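Local coordinates for protein eukaryotic Translation Initiation 4E (Schistosoma mansoni, PDB 3HXI) that binds the 7-methylguanosine cap of messenger RNA and, probably, helps recruit ribosomes to start translation, a step that 4E-binding proteins block, at residues 98-112 and 152-164. Numbering follows the deposited sequence. Where two conformers were deposited one is given.
Sequences FLWDELLMLLIGSDW and GRRIKERLELEDT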
loop_
_atom_site.group_PDB
_atom_site.type_symbol
_atom_site.label_atom_id
_atom_site.label_comp_id
_atom_site.label_asym_id
_atom_site.label_seq_id
_atom_site.Cartn_x
_atom_site.Cartn_y
_atom_site.Cartn_z
ATOM N N PHE A 98 11.519 -4.436 5.273
ATOM C CA PHE A 98 10.612 -5.234 6.129
ATOM C C PHE A 98 9.189 -4.665 6.074
ATOM O O PHE A 98 8.221 -5.408 5.832
ATOM C CB PHE A 98 11.144 -5.269 7.580
ATOM C CG PHE A 98 10.220 -5.942 8.560
ATOM C CD1 PHE A 98 10.214 -7.341 8.686
ATOM C CD2 PHE A 98 9.353 -5.187 9.351
ATOM C CE1 PHE A 98 9.343 -7.973 9.589
ATOM C CE2 PHE A 98 8.483 -5.798 10.263
ATOM C CZ PHE A 98 8.472 -7.192 10.385
ATOM N N LEU A 99 9.057 -3.361 6.296
ATOM C CA LEU A 99 7.729 -2.721 6.292
ATOM C C LEU A 99 6.990 -2.969 4.977
ATOM O O LEU A 99 5.822 -3.356 4.977
ATOM C CB LEU A 99 7.831 -1.202 6.509
ATOM C CG LEU A 99 8.266 -0.714 7.896
ATOM C CD1 LEU A 99 8.316 0.813 7.919
ATOM C CD2 LEU A 99 7.326 -1.235 9.003
ATOM N N TRP A 100 7.677 -2.731 3.870
ATOM C CA TRP A 100 7.070 -2.907 2.538
ATOM C C TRP A 100 6.734 -4.354 2.265
ATOM O O TRP A 100 5.621 -4.659 1.856
ATOM C CB TRP A 100 7.997 -2.373 1.461
ATOM C CG TRP A 100 7.396 -2.196 0.092
ATOM C CD1 TRP A 100 7.907 -2.683 -1.071
ATOM C CD2 TRP A 100 6.203 -1.465 -0.264
ATOM N NE1 TRP A 100 7.111 -2.299 -2.143
ATOM C CE2 TRP A 100 6.060 -1.559 -1.671
ATOM C CE3 TRP A 100 5.244 -0.751 0.463
ATOM C CZ2 TRP A 100 4.983 -0.960 -2.372
ATOM C CZ3 TRP A 100 4.165 -0.151 -0.234
ATOM C CH2 TRP A 100 4.053 -0.267 -1.641
ATOM N N ASP A 101 7.684 -5.260 2.498
ATOM C CA ASP A 101 7.415 -6.689 2.283
ATOM C C ASP A 101 6.271 -7.230 3.155
ATOM O O ASP A 101 5.439 -7.967 2.665
ATOM C CB ASP A 101 8.664 -7.539 2.518
ATOM C CG ASP A 101 9.743 -7.323 1.462
ATOM O OD1 ASP A 101 9.472 -6.675 0.415
ATOM O OD2 ASP A 101 10.884 -7.821 1.691
ATOM N N GLU A 102 6.234 -6.866 4.437
ATOM C CA GLU A 102 5.154 -7.324 5.322
ATOM C C GLU A 102 3.813 -6.752 4.866
ATOM O O GLU A 102 2.769 -7.441 4.898
ATOM C CB GLU A 102 5.409 -6.889 6.771
ATOM C CG GLU A 102 6.598 -7.595 7.441
ATOM C CD GLU A 102 6.467 -9.117 7.417
ATOM O OE1 GLU A 102 5.383 -9.660 7.736
ATOM O OE2 GLU A 102 7.477 -9.768 7.118
ATOM N N LEU A 103 3.838 -5.484 4.476
ATOM C CA LEU A 103 2.618 -4.823 4.035
ATOM C C LEU A 103 2.056 -5.512 2.791
ATOM O O LEU A 103 0.860 -5.849 2.742
ATOM C CB LEU A 103 2.831 -3.325 3.797
ATOM C CG LEU A 103 1.538 -2.501 3.584
ATOM C CD1 LEU A 103 0.629 -2.588 4.816
ATOM C CD2 LEU A 103 1.843 -1.055 3.221
ATOM N N LEU A 104 2.912 -5.743 1.803
ATOM C CA LEU A 104 2.475 -6.351 0.556
ATOM C C LEU A 104 2.037 -7.800 0.747
ATOM O O LEU A 104 1.071 -8.238 0.144
ATOM C CB LEU A 104 3.569 -6.228 -0.520
ATOM C CG LEU A 104 4.020 -4.813 -0.910
ATOM C CD1 LEU A 104 4.807 -4.907 -2.201
ATOM C CD2 LEU A 104 2.861 -3.776 -1.023
ATOM N N MET A 105 2.725 -8.532 1.629
ATOM C CA MET A 105 2.302 -9.884 1.971
ATOM C C MET A 105 0.878 -9.883 2.556
ATOM O O MET A 105 0.040 -10.691 2.166
ATOM C CB MET A 105 3.294 -10.561 2.911
ATOM C CG MET A 105 4.528 -11.124 2.185
ATOM S SD MET A 105 5.492 -12.227 3.265
ATOM C CE MET A 105 6.062 -11.092 4.526
ATOM N N LEU A 106 0.613 -8.961 3.473
ATOM C CA LEU A 106 -0.702 -8.841 4.089
ATOM C C LEU A 106 -1.758 -8.576 3.007
ATOM O O LEU A 106 -2.821 -9.200 3.005
ATOM C CB LEU A 106 -0.686 -7.738 5.154
ATOM C CG LEU A 106 -2.021 -7.248 5.738
ATOM C CD1 LEU A 106 -2.850 -8.376 6.363
ATOM C CD2 LEU A 106 -1.778 -6.110 6.726
ATOM N N LEU A 107 -1.444 -7.687 2.068
ATOM C CA LEU A 107 -2.398 -7.342 1.003
ATOM C C LEU A 107 -2.600 -8.464 -0.017
ATOM O O LEU A 107 -3.733 -8.859 -0.259
ATOM C CB LEU A 107 -2.020 -6.045 0.293
ATOM C CG LEU A 107 -2.643 -4.756 0.851
ATOM C CD1 LEU A 107 -2.165 -4.484 2.266
ATOM C CD2 LEU A 107 -2.347 -3.558 -0.059
ATOM N N ILE A 108 -1.522 -8.963 -0.616
ATOM C CA ILE A 108 -1.655 -9.950 -1.709
ATOM C C ILE A 108 -2.118 -11.306 -1.163
ATOM O O ILE A 108 -2.819 -12.055 -1.846
ATOM C CB ILE A 108 -0.340 -10.114 -2.549
ATOM C CG1 ILE A 108 0.778 -10.755 -1.721
ATOM C CG2 ILE A 108 0.121 -8.761 -3.172
ATOM C CD1 ILE A 108 1.043 -12.215 -2.156
ATOM N N GLY A 109 -1.734 -11.612 0.077
ATOM C CA GLY A 109 -2.188 -12.839 0.733
ATOM C C GLY A 109 -3.602 -12.704 1.274
ATOM O O GLY A 109 -4.168 -13.687 1.776
ATOM N N SER A 110 -4.164 -11.492 1.196
ATOM C CA SER A 110 -5.490 -11.167 1.755
ATOM C C SER A 110 -5.654 -11.688 3.184
ATOM O O SER A 110 -6.665 -12.314 3.511
ATOM C CB SER A 110 -6.618 -11.706 0.851
ATOM O OG SER A 110 -7.886 -11.182 1.240
ATOM N N ASP A 111 -4.672 -11.418 4.040
ATOM C CA ASP A 111 -4.660 -12.022 5.378
ATOM C C ASP A 111 -5.423 -11.172 6.400
ATOM O O ASP A 111 -4.899 -10.816 7.458
ATOM C CB ASP A 111 -3.233 -12.349 5.855
ATOM C CG ASP A 111 -3.227 -13.397 6.952
ATOM O OD1 ASP A 111 -4.225 -14.147 7.037
ATOM O OD2 ASP A 111 -2.245 -13.473 7.719
ATOM N N TRP A 112 -6.660 -10.838 6.032
ATOM C CA TRP A 112 -7.595 -10.071 6.851
ATOM C C TRP A 112 -8.556 -11.085 7.420
ATOM O O TRP A 112 -8.790 -12.111 6.798
ATOM C CB TRP A 112 -8.396 -9.080 5.981
ATOM C CG TRP A 112 -7.521 -8.260 5.086
ATOM C CD1 TRP A 112 -7.279 -8.467 3.752
ATOM C CD2 TRP A 112 -6.725 -7.132 5.466
ATOM N NE1 TRP A 112 -6.406 -7.524 3.279
ATOM C CE2 TRP A 112 -6.039 -6.696 4.304
ATOM C CE3 TRP A 112 -6.532 -6.440 6.671
ATOM C CZ2 TRP A 112 -5.162 -5.597 4.310
ATOM C CZ3 TRP A 112 -5.650 -5.350 6.683
ATOM C CH2 TRP A 112 -4.989 -4.930 5.504
ATOM N N GLY A 152 -6.766 -1.067 10.060
ATOM C CA GLY A 152 -5.685 -0.305 10.674
ATOM C C GLY A 152 -5.005 -1.113 11.761
ATOM O O GLY A 152 -3.774 -1.134 11.842
ATOM N N ARG A 153 -5.812 -1.799 12.581
ATOM C CA ARG A 153 -5.275 -2.623 13.662
ATOM C C ARG A 153 -4.402 -3.760 13.132
ATOM O O ARG A 153 -3.298 -3.987 13.651
ATOM C CB ARG A 153 -6.402 -3.136 14.572
ATOM C CG ARG A 153 -6.940 -2.044 15.502
ATOM C CD ARG A 153 -7.955 -2.545 16.519
ATOM N NE ARG A 153 -9.330 -2.407 16.035
ATOM C CZ ARG A 153 -10.070 -3.400 15.550
ATOM N NH1 ARG A 153 -11.297 -3.150 15.138
ATOM N NH2 ARG A 153 -9.596 -4.643 15.481
ATOM N N ARG A 154 -4.870 -4.436 12.090
ATOM C CA ARG A 154 -4.117 -5.530 11.451
ATOM C C ARG A 154 -2.807 -5.056 10.811
ATOM O O ARG A 154 -1.798 -5.761 10.880
ATOM C CB ARG A 154 -5.019 -6.261 10.433
ATOM C CG ARG A 154 -4.366 -7.382 9.596
ATOM C CD ARG A 154 -3.792 -8.540 10.422
ATOM N NE ARG A 154 -4.681 -9.002 11.492
ATOM C CZ ARG A 154 -5.605 -9.956 11.362
ATOM N NH1 ARG A 154 -5.781 -10.579 10.205
ATOM N NH2 ARG A 154 -6.358 -10.301 12.410
ATOM N N ILE A 155 -2.829 -3.878 10.175
ATOM C CA ILE A 155 -1.609 -3.280 9.597
ATOM C C ILE A 155 -0.560 -3.084 10.700
ATOM O O ILE A 155 0.625 -3.421 10.516
ATOM C CB ILE A 155 -1.910 -1.927 8.909
ATOM C CG1 ILE A 155 -2.727 -2.123 7.629
ATOM C CG2 ILE A 155 -0.614 -1.165 8.532
ATOM C CD1 ILE A 155 -3.192 -0.789 6.974
ATOM N N LYS A 156 -0.985 -2.528 11.839
ATOM C CA LYS A 156 -0.050 -2.240 12.933
ATOM C C LYS A 156 0.559 -3.520 13.460
ATOM O O LYS A 156 1.759 -3.575 13.756
ATOM C CB LYS A 156 -0.717 -1.483 14.091
ATOM C CG LYS A 156 -1.253 -0.127 13.717
ATOM C CD LYS A 156 -1.382 0.788 14.933
ATOM C CE LYS A 156 -0.048 1.429 15.305
ATOM N NZ LYS A 156 -0.139 2.022 16.663
ATOM N N GLU A 157 -0.267 -4.557 13.562
ATOM C CA GLU A 157 0.202 -5.862 14.037
ATOM C C GLU A 157 1.248 -6.411 13.093
ATOM O O GLU A 157 2.350 -6.737 13.513
ATOM C CB GLU A 157 -0.957 -6.838 14.175
ATOM C CG GLU A 157 -1.861 -6.530 15.358
ATOM C CD GLU A 157 -3.190 -7.274 15.313
ATOM O OE1 GLU A 157 -3.468 -7.967 14.306
ATOM O OE2 GLU A 157 -3.969 -7.154 16.289
ATOM N N ARG A 158 0.920 -6.458 11.805
ATOM C CA ARG A 158 1.790 -7.114 10.843
ATOM C C ARG A 158 3.082 -6.336 10.625
ATOM O O ARG A 158 4.141 -6.933 10.416
ATOM C CB ARG A 158 1.069 -7.364 9.510
ATOM C CG ARG A 158 -0.031 -8.411 9.575
ATOM C CD ARG A 158 0.493 -9.843 9.745
ATOM N NE ARG A 158 -0.641 -10.772 9.718
ATOM C CZ ARG A 158 -1.439 -11.058 10.757
ATOM N NH1 ARG A 158 -1.243 -10.516 11.959
ATOM N NH2 ARG A 158 -2.452 -11.896 10.589
ATOM N N LEU A 159 2.994 -5.008 10.700
ATOM C CA LEU A 159 4.168 -4.155 10.516
ATOM C C LEU A 159 4.918 -3.869 11.814
ATOM O O LEU A 159 5.974 -3.240 11.792
ATOM C CB LEU A 159 3.803 -2.885 9.769
ATOM C CG LEU A 159 3.722 -2.988 8.242
ATOM C CD1 LEU A 159 2.761 -4.101 7.745
ATOM C CD2 LEU A 159 3.305 -1.646 7.676
ATOM N N GLU A 160 4.374 -4.375 12.931
ATOM C CA GLU A 160 4.977 -4.227 14.260
ATOM C C GLU A 160 5.205 -2.739 14.561
ATOM O O GLU A 160 6.281 -2.324 15.009
ATOM C CB GLU A 160 6.275 -5.051 14.384
ATOM C CG GLU A 160 6.108 -6.526 13.968
ATOM C CD GLU A 160 7.330 -7.395 14.252
ATOM O OE1 GLU A 160 8.385 -6.871 14.656
ATOM O OE2 GLU A 160 7.229 -8.630 14.075
ATOM N N LEU A 161 4.168 -1.946 14.294
ATOM C CA LEU A 161 4.228 -0.500 14.447
ATOM C C LEU A 161 3.924 -0.055 15.863
ATOM O O LEU A 161 3.032 -0.584 16.522
ATOM C CB LEU A 161 3.242 0.191 13.508
ATOM C CG LEU A 161 3.326 -0.081 12.014
ATOM C CD1 LEU A 161 2.259 0.738 11.287
ATOM C CD2 LEU A 161 4.713 0.243 11.438
ATOM N N GLU A 162 4.658 0.959 16.300
ATOM C CA GLU A 162 4.482 1.491 17.637
ATOM C C GLU A 162 3.795 2.848 17.621
ATOM O O GLU A 162 2.870 3.086 18.400
ATOM C CB GLU A 162 5.832 1.509 18.360
ATOM C CG GLU A 162 6.141 0.131 18.961
ATOM C CD GLU A 162 7.565 -0.018 19.425
ATOM O OE1 GLU A 162 8.046 0.861 20.171
ATOM O OE2 GLU A 162 8.205 -1.024 19.046
ATOM N N ASP A 163 4.221 3.715 16.711
ATOM C CA ASP A 163 3.678 5.052 16.606
ATOM C C ASP A 163 2.269 5.028 16.031
ATOM O O ASP A 163 1.896 4.093 15.300
ATOM C CB ASP A 163 4.573 5.931 15.738
ATOM C CG ASP A 163 5.909 6.197 16.372
ATOM O OD1 ASP A 163 6.139 5.695 17.480
ATOM O OD2 ASP A 163 6.713 6.924 15.779
ATOM N N THR A 164 1.518 6.076 16.360
ATOM C CA THR A 164 0.153 6.245 15.891
ATOM C C THR A 164 0.086 6.289 14.374
ATOM O O THR A 164 0.895 6.984 13.714
ATOM C CB THR A 164 -0.442 7.557 16.436
ATOM O OG1 THR A 164 -0.427 7.509 17.860
ATOM C CG2 THR A 164 -1.878 7.769 15.938
HETATM O O HOH W 1 4.849 -9.550 10.386
#
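Leu159 pushes its two methyl branches against the turn of helix 96-108 formed by Leu99 and Leu103, illustrating how two helices can share an apolar side facing the sheet while charge and water join them on the side away from it. CD1 of Leu159 lies 3.7 Å from the backbone N of Leu103 and 3.9 Å from Leu103 CD1, while Leu99 CD2 touches both the carbonyl O of Leu159 and CD2 of Leu161. One turn on, Leu106 turns CG away from its backbone N (chi1 168°), bringing CD1 to 3.7 Å from Arg154 CG and CD2 over the backbone of Ile155. The Trp112 indole adds to this tight end: its ring edge meets Ile155 CG1, and one face carries Leu106 CD1.

The side away from the sheet is polar. Arg154, bent at chi2 and chi3, curls back so that NH1 reaches the carbonyl O of Asp111 at 2.9 Å, in the guanidinium plane; NE pairs with Glu157 and NH2 with Asp113. Arg158 lays its guanidinium face over Arg154 CD and extends NH2 to Asp111 OD2, a long 3.3 Å salt bridge from above the carboxylate plane. A water donates to both Glu102 OE1 and Arg158 O, at 2.7 Å each; Glu102 OE1 also forms a salt bridge with the bound 4E-BP peptide, whose binding surface lies on helix 96-108 and the turn after it. The loose part is the rim, where CD of exposed Glu160 meets Phe98 CZ at 4.0 Å.

Segments 98-108 and 152-159 run at 133° to each other, their axes 9.4 Å apart at closest approach, on one side of the antiparallel eIF4E sheet. Leu103 and Ile155 both rest on Val137 of strand 134-139, and Leu103 also touches Ala124 of strand 121-127.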